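Local coordinates for membrane lipoprotein family protein (Aeropyrum pernix, PDB 4PEV) that binds adenosine and probably serves as the solute-binding lipoprotein of an ABC transporter that takes up nucleosides, at residues 71-76 and 303-308; 101-106 and 127-132; 135-140 and 315-320; 142-147 and 152-157; 192-197 and 399-404. One frame throughout, in Å; residues are numbered along the deposited sequence.

Contact 1 (71-76 and 303-308); sequences DMAALG and VAVYTA
Gly76 and Tyr306 are the nearest pair between segments 71-76 and 303-308, which lie on helices 69-84 and 301-313; their CA atoms are 4.7 Å apart. The axes of the two short segments approach to 7.5 Å and run in nearly the same direction, crossing at -30°. This is a close helix-helix packing of the small-residue kind, set in the sheet-and-helix fold of a BMP-family binding protein. Ala73 and Gly76, one turn apart, give helix 69-84 a low surface. Gly76 has no side chain, and Val305 packs against its backbone. Val305 points toward the other helix and straddles the Ala73 carbonyl. Its CG1 lies anti to the backbone N (chi1 169°) and reaches Ala73 O and the Gly76 carbonyl carbon. Its CG2 turns to the methyl of Ala73, with CB and CG2 4.1 Å apart. Cutting Val305 back to a glycine would remove both methyls and would probably leave a gap beside Ala73 and Gly76. Tyr306 runs alongside Gly76, and its ring goes on to Arg79, with which it makes a cation-pi contact. The Ala73 side chain is about 9 Å from the bound adenosine. No hydrogen bond joins the two segments. At the edge of the Tyr306 ring, close to its plane, CD1 sits 3.7 Å from Gly76 O.

Contact 2 (101-106 and 127-132); sequences SVLDAA and EKVAPR
Val129 faces Leu103 and Asp104 of the neighbouring helix, and its CA is 6.2 Å from that of Asp104. The axes of the short segments are 9.9 Å apart and only 16° from parallel. CG1 of Val129 meets the branch carbon of Leu103, CG to CG1 4.1 Å, and also lies near the Asp104 backbone. At Pro131 the helix kinks, since the proline nitrogen has no hydrogen to give to the preceding turn. Arg132 then reaches back across to Asp104. The first torsion of Asp104, at -167°, swings the carboxylate out from the helix and brings OD2 up to NH1 of Arg132 in a salt bridge. The two side chains cross at about a right angle, with carboxylate and guanidinium planes 45° apart. NH2 of Arg132 has a second acid partner in Glu100. An asparagine in place of Asp104 would probably leave Arg132 with Glu100 as its remaining charged mate and weaken the tie between the helices. The apolar side of the contact rests on Tyr138 of strand 137-141. This is the side-by-side packing of near-parallel helices on one face of a parallel sheet, as in Rossmann-like alpha/beta domains.

Contact 3 (135-140 and 315-320); sequences EQKYAL and GRFRGG
The turn that leads from helix 301-313 into edge strand 320-324 meets strand 137-141 of the same parallel sheet here. Gly315, with positive phi, is the C-prime residue of a Schellman motif that ends the helix. Two residues on, Phe317 points toward the strand and carries the contact. With chi1 trans (178°), its ring extends across to Lys137 and Tyr138. Lys137 lays its aliphatic chain over one face of that ring, the two side chains running antiparallel. CD is 3.8 Å from the ring centroid and 24° off the ring normal, a CH-pi contact. The nearest ring atom is CD1, at 3.5 Å from Lys137 CD, because the methylene is shifted toward the rim. CB of Lys137 lies farther along, near CZ. The bend at chi4 (68°) then leads the amine away from the ring. At the ring edge, close to its plane, CZ of Phe317 is 3.6 Å from Tyr138 O. Val312 of helix 301-313 touches both Lys137 and Phe317. The Tyr138 ring goes to the other side of the strand, where its OH bonds to Ser107. The contact thus uses the aliphatic part of the lysine, and the weakly polar C-H edge of the ring probably suits the carbonyl oxygen; no hydrogen bond or ion pair joins the two segments.

Contact 4 (142-147 and 152-157); sequences DAATRE and VASYLF. With ADN (adenosine), chain F.
Asp142 N donates to Tyr155 O at 2.8 Å, in a bond bent to 131° at the hydrogen. Ala143 N leans on the same oxygen more weakly, at 3.4 Å. Farther on, the backbone N of Thr145 makes a long, weak bond to Ser154 OG (3.5 Å). The Asp142 carboxylate is shared between protein, water and ligand. OD2 accepts a hydrogen bond from O2' of adenosine at 2.8 Å. OD1 forms a salt bridge with Lys299 NZ, and a water 2.9 Å away probably donates a hydrogen bond to OD1 as well. That water accepts from Phe157 N, so it bridges the aspartate side chain to the strand. Lys299, Asp282 and Gly256 also hydrogen-bond to the adenosine. Apolar atoms fill the rest: Leu156 places CD1 against Ala144 CB at 3.3 Å and CD2 over the Ala143 backbone. Segment 142-147 leaves strand 137-141 at the binding cleft and folds back over strand 152-157. Helix 123-132 touches Ala143, Thr145 and Val152, while the Tyr155 side chain packs on helix 301-313.

Contact 5 (192-197 and 399-404); sequences GMDIPP and QDHDTY
His401 and Asp194 are joined by a hydrogen bond, NE2 to OD2, 3.2 Å long and nearly straight at 175°. The acceptor lies in the imidazole plane. NE2 meets OD2 on its syn side, 33° out of the carboxylate plane. An extended first torsion of the histidine carries the ring across to the loop. The other oxygen, OD1, accepts from Trp199 NE1, so both carboxylate oxygens have a donor and the group is probably held against rotation. Rings pack around the bond. Tyr404 CD2 lies 4.0 Å above the His401 ring plane, over its centre. Trp199 stacks with Tyr404 and meets His401 with planes at about 90°. Tyr404 OH is hydrogen-bonded to His202 and Tyr226. The backbone adds an inverse gamma turn centred on Asp194. Ile195 is the N-cap of helix 196-214, whose Pro197 touches the adenosine. The contact thus joins the start of C-terminal helix 401-412 to the loop between strand 186-191 and helix 196-214.

Overall arrangement
Contacts 1 and 4 are buried, and contacts 2, 3 and 5 are only partly so. Contacts 2, 3 and 4 share the sheet of strands 137-141 and 152-157. Its Tyr138 packs on Val129 of contact 2, and Phe317 of contact 3 touches Ala153 of contact 4. Contact 1 adds helix 301-313, where Ala308 meets Ala139 and Tyr155. Contact 5 belongs to the other sheet's side of the cleft and touches this group through Pro197 on Asp142. Chemistry follows place: the inner helix pair is apolar, contact 2 has an outer ion pair, contact 3 rests a lysine methylene on a phenylalanine face, contact 4 is polar toward the ligand, and contact 5 rests on one histidine-carboxylate bond.

Contact 1 (71-76 and 303-308)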
# COMPACT_ATOMS: atom_id res chain seq x y z
N ASP C 71 -2.55 8.63 -6.15
CA ASP C 71 -2.00 8.76 -7.50
C ASP C 71 -2.20 7.48 -8.29
O ASP C 71 -2.40 7.51 -9.50
CB ASP C 71 -0.54 9.16 -7.48
CG ASP C 71 -0.35 10.61 -7.19
OD1 ASP C 71 -1.22 11.38 -7.66
OD2 ASP C 71 0.64 11.01 -6.51
N MSE C 72 -2.18 6.35 -7.60
CA MSE C 72 -2.53 5.07 -8.19
C MSE C 72 -3.97 5.10 -8.66
O MSE C 72 -4.26 4.83 -9.83
CB MSE C 72 -2.27 4.02 -7.10
CG MSE C 72 -1.94 2.66 -7.65
SE MSE C 72 -0.31 2.77 -8.75
CE MSE C 72 -0.30 0.87 -9.29
N ALA C 73 -4.89 5.47 -7.76
CA ALA C 73 -6.31 5.57 -8.10
C ALA C 73 -6.57 6.49 -9.28
O ALA C 73 -7.31 6.14 -10.19
CB ALA C 73 -7.09 6.05 -6.89
N ALA C 74 -5.96 7.66 -9.28
CA ALA C 74 -6.07 8.59 -10.41
C ALA C 74 -5.60 7.94 -11.70
O ALA C 74 -6.18 8.15 -12.76
CB ALA C 74 -5.28 9.86 -10.14
N LEU C 75 -4.53 7.16 -11.62
CA LEU C 75 -3.98 6.52 -12.80
C LEU C 75 -5.02 5.64 -13.48
O LEU C 75 -5.15 5.67 -14.70
CB LEU C 75 -2.79 5.67 -12.42
CG LEU C 75 -1.79 5.49 -13.54
CD1 LEU C 75 -0.89 6.71 -13.57
CD2 LEU C 75 -0.96 4.23 -13.35
N GLY C 76 -5.75 4.86 -12.68
CA GLY C 76 -6.82 3.99 -13.20
C GLY C 76 -7.95 4.80 -13.81
O GLY C 76 -8.51 4.44 -14.83
N VAL C 303 -6.18 -0.66 -11.11
CA VAL C 303 -6.95 -1.70 -11.77
C VAL C 303 -8.34 -1.76 -11.15
O VAL C 303 -9.32 -1.90 -11.87
CB VAL C 303 -6.24 -3.07 -11.73
CG1 VAL C 303 -7.12 -4.17 -12.29
CG2 VAL C 303 -4.94 -2.99 -12.51
N ALA C 304 -8.44 -1.65 -9.83
CA ALA C 304 -9.76 -1.56 -9.19
C ALA C 304 -10.59 -0.48 -9.86
O ALA C 304 -11.63 -0.77 -10.45
CB ALA C 304 -9.63 -1.27 -7.70
N VAL C 305 -10.10 0.76 -9.79
CA VAL C 305 -10.80 1.93 -10.32
C VAL C 305 -11.15 1.74 -11.78
O VAL C 305 -12.27 2.03 -12.20
CB VAL C 305 -9.96 3.22 -10.20
CG1 VAL C 305 -10.58 4.37 -10.99
CG2 VAL C 305 -9.81 3.63 -8.74
N TYR C 306 -10.17 1.27 -12.56
CA TYR C 306 -10.37 1.06 -14.00
C TYR C 306 -11.40 -0.05 -14.30
O TYR C 306 -12.22 0.09 -15.21
CB TYR C 306 -9.03 0.72 -14.68
CG TYR C 306 -9.19 0.49 -16.16
CD1 TYR C 306 -9.19 1.55 -17.04
CD2 TYR C 306 -9.39 -0.78 -16.68
CE1 TYR C 306 -9.37 1.36 -18.39
CE2 TYR C 306 -9.58 -0.98 -18.02
CZ TYR C 306 -9.57 0.10 -18.87
OH TYR C 306 -9.75 -0.05 -20.23
N THR C 307 -11.36 -1.14 -13.55
CA THR C 307 -12.32 -2.22 -13.69
C THR C 307 -13.72 -1.75 -13.33
O THR C 307 -14.66 -1.96 -14.07
CB THR C 307 -11.90 -3.43 -12.82
OG1 THR C 307 -10.70 -4.00 -13.37
CG2 THR C 307 -12.98 -4.49 -12.76
N ALA C 308 -13.86 -1.08 -12.19
CA ALA C 308 -15.18 -0.56 -11.78
C ALA C 308 -15.80 0.42 -12.80
O ALA C 308 -17.02 0.46 -12.96
CB ALA C 308 -15.08 0.10 -10.42

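Contact 2 (101-106 and 127-132)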
# COMPACT_ATOMS: atom_id res chain seq x y z
N SER C 101 -22.05 14.69 3.86
CA SER C 101 -22.82 15.71 3.17
C SER C 101 -22.43 15.84 1.70
O SER C 101 -23.27 16.04 0.83
CB SER C 101 -22.61 17.05 3.83
OG SER C 101 -23.39 18.00 3.14
N VAL C 102 -21.13 15.75 1.47
CA VAL C 102 -20.54 15.83 0.14
C VAL C 102 -20.90 14.60 -0.71
O VAL C 102 -21.17 14.70 -1.93
CB VAL C 102 -19.00 16.01 0.30
CG1 VAL C 102 -18.21 15.40 -0.84
CG2 VAL C 102 -18.69 17.47 0.47
N LEU C 103 -20.89 13.44 -0.07
CA LEU C 103 -21.26 12.20 -0.74
C LEU C 103 -22.75 12.18 -1.06
O LEU C 103 -23.16 11.71 -2.12
CB LEU C 103 -20.88 11.01 0.14
CG LEU C 103 -21.20 9.62 -0.40
CD1 LEU C 103 -20.69 9.45 -1.82
CD2 LEU C 103 -20.60 8.59 0.52
N ASP C 104 -23.54 12.74 -0.15
CA ASP C 104 -24.99 12.83 -0.30
C ASP C 104 -25.39 13.77 -1.45
O ASP C 104 -26.25 13.44 -2.26
CB ASP C 104 -25.62 13.27 1.04
CG ASP C 104 -27.13 13.08 1.08
OD1 ASP C 104 -27.85 14.03 0.70
OD2 ASP C 104 -27.60 11.99 1.49
N ALA C 105 -24.72 14.92 -1.52
CA ALA C 105 -24.99 15.92 -2.55
C ALA C 105 -24.59 15.48 -3.95
O ALA C 105 -25.25 15.84 -4.92
CB ALA C 105 -24.28 17.23 -2.21
N ALA C 106 -23.50 14.72 -4.06
CA ALA C 106 -23.08 14.20 -5.35
C ALA C 106 -24.03 13.12 -5.87
O ALA C 106 -24.24 12.99 -7.09
CB ALA C 106 -21.66 13.67 -5.26
N GLU C 127 -22.25 3.55 4.07
CA GLU C 127 -23.22 2.65 4.72
C GLU C 127 -24.56 3.37 4.95
O GLU C 127 -25.62 2.77 4.84
CB GLU C 127 -22.66 2.09 6.05
CG GLU C 127 -21.71 0.89 5.89
CD GLU C 127 -20.89 0.53 7.14
OE1 GLU C 127 -20.12 -0.45 7.07
OE2 GLU C 127 -20.98 1.21 8.20
N LYS C 128 -24.47 4.66 5.25
CA LYS C 128 -25.63 5.53 5.46
C LYS C 128 -26.24 6.05 4.16
O LYS C 128 -27.47 6.08 4.02
CB LYS C 128 -25.20 6.72 6.31
CG LYS C 128 -24.68 6.33 7.68
CD LYS C 128 -24.22 7.53 8.49
CE LYS C 128 -24.38 7.27 9.98
NZ LYS C 128 -23.20 7.80 10.72
N VAL C 129 -25.40 6.46 3.21
CA VAL C 129 -25.85 7.16 2.01
C VAL C 129 -26.39 6.23 0.91
O VAL C 129 -27.42 6.54 0.27
CB VAL C 129 -24.73 8.04 1.43
CG1 VAL C 129 -25.11 8.59 0.06
CG2 VAL C 129 -24.40 9.19 2.37
N ALA C 130 -25.70 5.12 0.69
CA ALA C 130 -26.03 4.17 -0.36
C ALA C 130 -27.49 3.73 -0.38
O ALA C 130 -28.08 3.70 -1.45
CB ALA C 130 -25.13 2.96 -0.27
N PRO C 131 -28.08 3.38 0.79
CA PRO C 131 -29.49 2.97 0.72
C PRO C 131 -30.48 4.09 0.36
O PRO C 131 -31.48 3.81 -0.28
CB PRO C 131 -29.76 2.39 2.11
CG PRO C 131 -28.75 3.03 2.99
CD PRO C 131 -27.52 3.17 2.14
N ARG C 132 -30.20 5.35 0.74
CA ARG C 132 -30.99 6.50 0.25
C ARG C 132 -31.00 6.75 -1.28
O ARG C 132 -31.91 7.40 -1.76
CB ARG C 132 -30.50 7.81 0.87
CG ARG C 132 -30.56 7.88 2.38
CD ARG C 132 -30.28 9.30 2.81
NE ARG C 132 -29.32 9.34 3.91
CZ ARG C 132 -28.59 10.40 4.26
NH1 ARG C 132 -28.69 11.55 3.59
NH2 ARG C 132 -27.74 10.32 5.28

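Contact 3 (135-140 and 315-320)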
# COMPACT_ATOMS: atom_id res chain seq x y z
N GLU C 135 -30.39 3.78 -6.90
CA GLU C 135 -30.09 3.77 -8.33
C GLU C 135 -28.76 4.48 -8.67
O GLU C 135 -28.34 4.49 -9.82
CB GLU C 135 -31.27 4.39 -9.08
CG GLU C 135 -32.53 3.52 -9.05
CD GLU C 135 -33.72 4.12 -9.82
OE1 GLU C 135 -33.53 5.09 -10.60
OE2 GLU C 135 -34.85 3.62 -9.64
N GLN C 136 -28.12 5.05 -7.66
CA GLN C 136 -26.76 5.58 -7.79
C GLN C 136 -25.79 4.44 -7.56
O GLN C 136 -25.86 3.82 -6.49
CB GLN C 136 -26.50 6.68 -6.74
CG GLN C 136 -25.11 7.27 -6.75
CD GLN C 136 -24.76 7.84 -8.10
OE1 GLN C 136 -25.45 8.72 -8.59
NE2 GLN C 136 -23.70 7.33 -8.72
N LYS C 137 -24.90 4.20 -8.52
CA LYS C 137 -23.84 3.19 -8.38
C LYS C 137 -22.59 3.76 -7.73
O LYS C 137 -22.18 4.87 -8.05
CB LYS C 137 -23.44 2.61 -9.72
CG LYS C 137 -24.59 2.34 -10.65
CD LYS C 137 -24.22 1.29 -11.68
CE LYS C 137 -25.11 1.39 -12.92
NZ LYS C 137 -24.84 2.65 -13.67
N TYR C 138 -21.98 2.96 -6.85
CA TYR C 138 -20.79 3.34 -6.09
C TYR C 138 -19.73 2.26 -6.20
O TYR C 138 -20.05 1.09 -6.18
CB TYR C 138 -21.13 3.46 -4.62
CG TYR C 138 -22.20 4.47 -4.28
CD1 TYR C 138 -21.88 5.81 -4.09
CD2 TYR C 138 -23.52 4.09 -4.11
CE1 TYR C 138 -22.84 6.73 -3.78
CE2 TYR C 138 -24.49 5.01 -3.78
CZ TYR C 138 -24.15 6.32 -3.62
OH TYR C 138 -25.11 7.24 -3.29
N ALA C 139 -18.46 2.67 -6.30
CA ALA C 139 -17.35 1.74 -6.06
C ALA C 139 -16.55 2.21 -4.85
O ALA C 139 -16.09 3.34 -4.80
CB ALA C 139 -16.46 1.62 -7.29
N LEU C 140 -16.43 1.34 -3.85
CA LEU C 140 -15.64 1.62 -2.67
C LEU C 140 -14.31 0.94 -2.85
O LEU C 140 -14.27 -0.25 -3.13
CB LEU C 140 -16.35 1.08 -1.43
CG LEU C 140 -15.73 1.39 -0.06
CD1 LEU C 140 -15.31 2.85 0.10
CD2 LEU C 140 -16.70 1.00 1.05
N GLY C 315 -22.27 -1.78 -19.09
CA GLY C 315 -23.46 -2.22 -18.36
C GLY C 315 -23.39 -3.55 -17.61
O GLY C 315 -24.41 -4.19 -17.41
N ARG C 316 -22.19 -3.97 -17.21
CA ARG C 316 -22.02 -5.20 -16.41
C ARG C 316 -21.53 -4.89 -14.98
O ARG C 316 -20.74 -5.65 -14.41
CB ARG C 316 -21.13 -6.25 -17.11
CG ARG C 316 -20.00 -5.73 -17.98
CD ARG C 316 -19.15 -6.87 -18.55
NE ARG C 316 -17.90 -7.04 -17.80
CZ ARG C 316 -16.79 -6.30 -17.96
NH1 ARG C 316 -16.74 -5.30 -18.84
NH2 ARG C 316 -15.73 -6.55 -17.21
N PHE C 317 -22.02 -3.79 -14.42
CA PHE C 317 -21.81 -3.47 -13.02
C PHE C 317 -22.68 -4.37 -12.18
O PHE C 317 -23.79 -4.69 -12.57
CB PHE C 317 -22.20 -2.03 -12.74
CG PHE C 317 -22.08 -1.62 -11.30
CD1 PHE C 317 -23.14 -1.79 -10.42
CD2 PHE C 317 -20.90 -1.06 -10.82
CE1 PHE C 317 -23.03 -1.41 -9.08
CE2 PHE C 317 -20.78 -0.68 -9.50
CZ PHE C 317 -21.85 -0.85 -8.63
N ARG C 318 -22.19 -4.77 -11.01
CA ARG C 318 -23.01 -5.50 -10.05
C ARG C 318 -22.43 -5.39 -8.64
O ARG C 318 -21.23 -5.42 -8.46
CB ARG C 318 -23.20 -6.96 -10.48
CG ARG C 318 -21.90 -7.76 -10.60
CD ARG C 318 -22.01 -8.91 -11.59
NE ARG C 318 -20.70 -9.50 -11.91
CZ ARG C 318 -19.75 -8.95 -12.69
NH1 ARG C 318 -19.92 -7.76 -13.26
NH2 ARG C 318 -18.60 -9.59 -12.89
N GLY C 319 -23.32 -5.26 -7.64
CA GLY C 319 -22.92 -5.07 -6.25
C GLY C 319 -22.12 -6.22 -5.66
O GLY C 319 -22.16 -7.32 -6.18
N GLY C 320 -21.39 -5.95 -4.58
CA GLY C 320 -20.70 -6.99 -3.83
C GLY C 320 -19.19 -6.85 -3.77
O GLY C 320 -18.61 -6.01 -4.46

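Contact 4 (142-147 and 152-157)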
# COMPACT_ATOMS: atom_id res chain seq x y z
N ASP C 142 -10.51 -0.14 -1.39
CA ASP C 142 -9.73 -0.45 -0.18
C ASP C 142 -10.62 -0.69 1.04
O ASP C 142 -10.15 -0.65 2.18
CB ASP C 142 -8.71 0.67 0.10
CG ASP C 142 -7.46 0.17 0.83
OD1 ASP C 142 -6.91 -0.87 0.42
OD2 ASP C 142 -7.02 0.84 1.80
N ALA C 143 -11.90 -0.95 0.81
CA ALA C 143 -12.84 -1.21 1.91
C ALA C 143 -14.08 -1.89 1.39
O ALA C 143 -14.38 -1.84 0.20
CB ALA C 143 -13.21 0.07 2.64
N ALA C 144 -14.78 -2.54 2.31
CA ALA C 144 -16.06 -3.16 2.02
C ALA C 144 -17.06 -2.81 3.10
O ALA C 144 -16.74 -2.70 4.29
CB ALA C 144 -15.92 -4.66 1.90
N THR C 145 -18.29 -2.66 2.65
CA THR C 145 -19.36 -2.14 3.46
C THR C 145 -19.85 -3.27 4.40
O THR C 145 -19.65 -4.44 4.10
CB THR C 145 -20.43 -1.51 2.52
OG1 THR C 145 -21.25 -0.62 3.26
CG2 THR C 145 -21.26 -2.57 1.77
N ARG C 146 -20.41 -2.92 5.56
CA ARG C 146 -20.81 -3.94 6.54
C ARG C 146 -21.96 -4.81 6.01
O ARG C 146 -21.93 -6.02 6.15
CB ARG C 146 -21.22 -3.30 7.86
CG ARG C 146 -21.34 -4.28 9.03
CD ARG C 146 -21.13 -3.60 10.38
NE ARG C 146 -19.90 -2.79 10.41
CZ ARG C 146 -19.43 -2.17 11.49
NH1 ARG C 146 -20.04 -2.25 12.66
NH2 ARG C 146 -18.30 -1.47 11.39
N GLU C 147 -22.95 -4.17 5.40
CA GLU C 147 -24.13 -4.83 4.81
C GLU C 147 -23.79 -5.09 3.35
O GLU C 147 -22.68 -4.82 2.93
CB GLU C 147 -25.38 -3.94 4.93
CG GLU C 147 -25.63 -3.31 6.31
CD GLU C 147 -24.75 -2.08 6.63
OE1 GLU C 147 -24.28 -1.39 5.69
OE2 GLU C 147 -24.53 -1.79 7.83
N VAL C 152 -23.57 -1.13 -4.62
CA VAL C 152 -22.22 -0.93 -4.12
C VAL C 152 -21.31 -2.10 -4.44
O VAL C 152 -21.52 -3.22 -3.96
CB VAL C 152 -22.20 -0.70 -2.60
CG1 VAL C 152 -20.77 -0.57 -2.10
CG2 VAL C 152 -22.98 0.56 -2.26
N ALA C 153 -20.29 -1.83 -5.26
CA ALA C 153 -19.19 -2.76 -5.52
C ALA C 153 -18.00 -2.39 -4.65
O ALA C 153 -17.42 -1.33 -4.82
CB ALA C 153 -18.79 -2.69 -6.98
N SER C 154 -17.65 -3.28 -3.71
CA SER C 154 -16.49 -3.10 -2.83
C SER C 154 -15.25 -3.80 -3.41
O SER C 154 -15.34 -4.93 -3.89
CB SER C 154 -16.79 -3.68 -1.46
OG SER C 154 -17.84 -2.99 -0.79
N TYR C 155 -14.10 -3.12 -3.35
CA TYR C 155 -12.81 -3.71 -3.73
C TYR C 155 -11.88 -3.72 -2.52
O TYR C 155 -11.41 -2.68 -2.06
CB TYR C 155 -12.20 -2.94 -4.90
CG TYR C 155 -12.95 -3.11 -6.21
CD1 TYR C 155 -14.11 -2.38 -6.47
CD2 TYR C 155 -12.50 -3.98 -7.20
CE1 TYR C 155 -14.80 -2.52 -7.67
CE2 TYR C 155 -13.18 -4.13 -8.39
CZ TYR C 155 -14.33 -3.40 -8.64
OH TYR C 155 -15.02 -3.55 -9.84
N LEU C 156 -11.67 -4.92 -1.97
CA LEU C 156 -10.82 -5.13 -0.81
C LEU C 156 -9.56 -5.81 -1.26
O LEU C 156 -9.61 -6.61 -2.19
CB LEU C 156 -11.48 -6.08 0.17
CG LEU C 156 -12.49 -5.48 1.12
CD1 LEU C 156 -13.28 -6.61 1.76
CD2 LEU C 156 -11.78 -4.62 2.17
N PHE C 157 -8.45 -5.52 -0.58
CA PHE C 157 -7.21 -6.24 -0.83
C PHE C 157 -6.86 -7.10 0.36
O PHE C 157 -7.33 -6.87 1.47
CB PHE C 157 -6.07 -5.27 -1.15
CG PHE C 157 -6.27 -4.49 -2.42
CD1 PHE C 157 -7.03 -3.33 -2.42
CD2 PHE C 157 -5.70 -4.91 -3.60
CE1 PHE C 157 -7.21 -2.61 -3.59
CE2 PHE C 157 -5.87 -4.20 -4.77
CZ PHE C 157 -6.63 -3.04 -4.77
O5' ADN F . 0.26 4.00 1.86
C5' ADN F . -0.02 2.78 2.58
C4' ADN F . -1.50 2.41 2.70
O4' ADN F . -2.22 3.36 3.49
C3' ADN F . -2.31 2.32 1.41
O3' ADN F . -2.10 1.08 0.72
C2' ADN F . -3.74 2.51 1.90
O2' ADN F . -4.32 1.30 2.41
C1' ADN F . -3.57 3.50 3.03
N9 ADN F . -3.76 4.88 2.56
C8 ADN F . -2.86 5.66 1.91
N7 ADN F . -3.37 6.89 1.65
C5 ADN F . -4.63 6.89 2.15
C6 ADN F . -5.75 7.85 2.23
N6 ADN F . -5.63 9.08 1.70
N1 ADN F . -6.90 7.45 2.83
C2 ADN F . -7.05 6.21 3.35
N3 ADN F . -6.08 5.30 3.32
C4 ADN F . -4.87 5.57 2.74
O HOH W 1 -8.05 -3.29 1.65

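Contact 5 (192-197 and 399-404)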
# COMPACT_ATOMS: atom_id res chain seq x y z
N GLY C 192 0.37 5.18 8.68
CA GLY C 192 -0.56 6.29 8.77
C GLY C 192 -1.54 6.05 9.90
O GLY C 192 -1.15 5.92 11.05
N MSE C 193 -2.82 5.97 9.56
CA MSE C 193 -3.88 5.86 10.56
C MSE C 193 -4.11 4.44 10.98
O MSE C 193 -3.90 3.49 10.21
CB MSE C 193 -5.19 6.37 9.99
CG MSE C 193 -5.12 7.82 9.56
SE MSE C 193 -6.91 8.38 8.93
CE MSE C 193 -7.64 8.75 10.74
N ASP C 194 -4.56 4.29 12.23
CA ASP C 194 -4.87 2.98 12.78
C ASP C 194 -6.24 2.48 12.29
O ASP C 194 -7.27 2.67 12.95
CB ASP C 194 -4.83 3.05 14.30
CG ASP C 194 -4.88 1.68 14.94
OD1 ASP C 194 -5.50 0.76 14.34
OD2 ASP C 194 -4.27 1.54 16.03
N ILE C 195 -6.24 1.81 11.15
CA ILE C 195 -7.47 1.37 10.50
C ILE C 195 -7.27 -0.00 9.88
O ILE C 195 -6.12 -0.42 9.70
CB ILE C 195 -7.89 2.38 9.43
CG1 ILE C 195 -6.75 2.66 8.44
CG2 ILE C 195 -8.30 3.69 10.10
CD1 ILE C 195 -7.24 3.24 7.13
N PRO C 196 -8.38 -0.71 9.53
CA PRO C 196 -8.34 -2.11 9.08
C PRO C 196 -7.34 -2.48 8.01
O PRO C 196 -6.68 -3.50 8.17
CB PRO C 196 -9.77 -2.37 8.62
CG PRO C 196 -10.58 -1.56 9.57
CD PRO C 196 -9.78 -0.29 9.75
N PRO C 197 -7.21 -1.69 6.93
CA PRO C 197 -6.23 -2.10 5.92
C PRO C 197 -4.82 -2.15 6.49
O PRO C 197 -4.07 -3.09 6.20
CB PRO C 197 -6.33 -1.02 4.85
CG PRO C 197 -7.63 -0.32 5.11
CD PRO C 197 -7.86 -0.41 6.59
N GLN C 399 -11.59 -9.06 13.01
CA GLN C 399 -12.97 -8.58 13.11
C GLN C 399 -12.98 -7.22 13.80
O GLN C 399 -13.50 -6.25 13.28
CB GLN C 399 -13.81 -9.58 13.92
CG GLN C 399 -13.66 -11.06 13.53
CD GLN C 399 -14.83 -11.61 12.71
OE1 GLN C 399 -15.93 -11.04 12.68
NE2 GLN C 399 -14.60 -12.75 12.06
N ASP C 400 -12.40 -7.19 15.00
CA ASP C 400 -12.33 -6.01 15.87
C ASP C 400 -10.90 -5.51 15.88
O ASP C 400 -10.00 -6.16 15.37
CB ASP C 400 -12.63 -6.38 17.33
CG ASP C 400 -14.04 -6.88 17.55
OD1 ASP C 400 -14.93 -6.05 17.86
OD2 ASP C 400 -14.25 -8.11 17.47
N HIS C 401 -10.71 -4.38 16.54
CA HIS C 401 -9.38 -3.93 16.92
C HIS C 401 -8.75 -4.86 17.96
O HIS C 401 -7.53 -5.05 17.97
CB HIS C 401 -9.44 -2.51 17.48
CG HIS C 401 -8.10 -1.85 17.56
ND1 HIS C 401 -7.18 -2.18 18.52
CD2 HIS C 401 -7.52 -0.91 16.79
CE1 HIS C 401 -6.09 -1.46 18.35
NE2 HIS C 401 -6.27 -0.68 17.30
N ASP C 402 -9.58 -5.42 18.84
CA ASP C 402 -9.11 -6.29 19.93
C ASP C 402 -8.54 -7.61 19.42
O ASP C 402 -7.54 -8.10 19.94
CB ASP C 402 -10.24 -6.53 20.95
CG ASP C 402 -10.62 -5.25 21.73
OD1 ASP C 402 -10.86 -4.20 21.09
OD2 ASP C 402 -10.66 -5.30 22.98
N THR C 403 -9.16 -8.16 18.38
CA THR C 403 -8.65 -9.33 17.68
C THR C 403 -7.29 -9.06 17.01
O THR C 403 -6.36 -9.85 17.14
CB THR C 403 -9.64 -9.75 16.58
OG1 THR C 403 -10.98 -9.64 17.08
CG2 THR C 403 -9.37 -11.18 16.07
N TYR C 404 -7.22 -7.95 16.26
CA TYR C 404 -5.96 -7.49 15.66
C TYR C 404 -4.87 -7.36 16.68
O TYR C 404 -3.76 -7.82 16.46
CB TYR C 404 -6.18 -6.13 14.98
CG TYR C 404 -4.94 -5.26 14.78
CD1 TYR C 404 -3.86 -5.69 14.01
CD2 TYR C 404 -4.88 -3.98 15.33
CE1 TYR C 404 -2.75 -4.87 13.82
CE2 TYR C 404 -3.78 -3.17 15.16
CZ TYR C 404 -2.71 -3.60 14.39
OH TYR C 404 -1.64 -2.76 14.23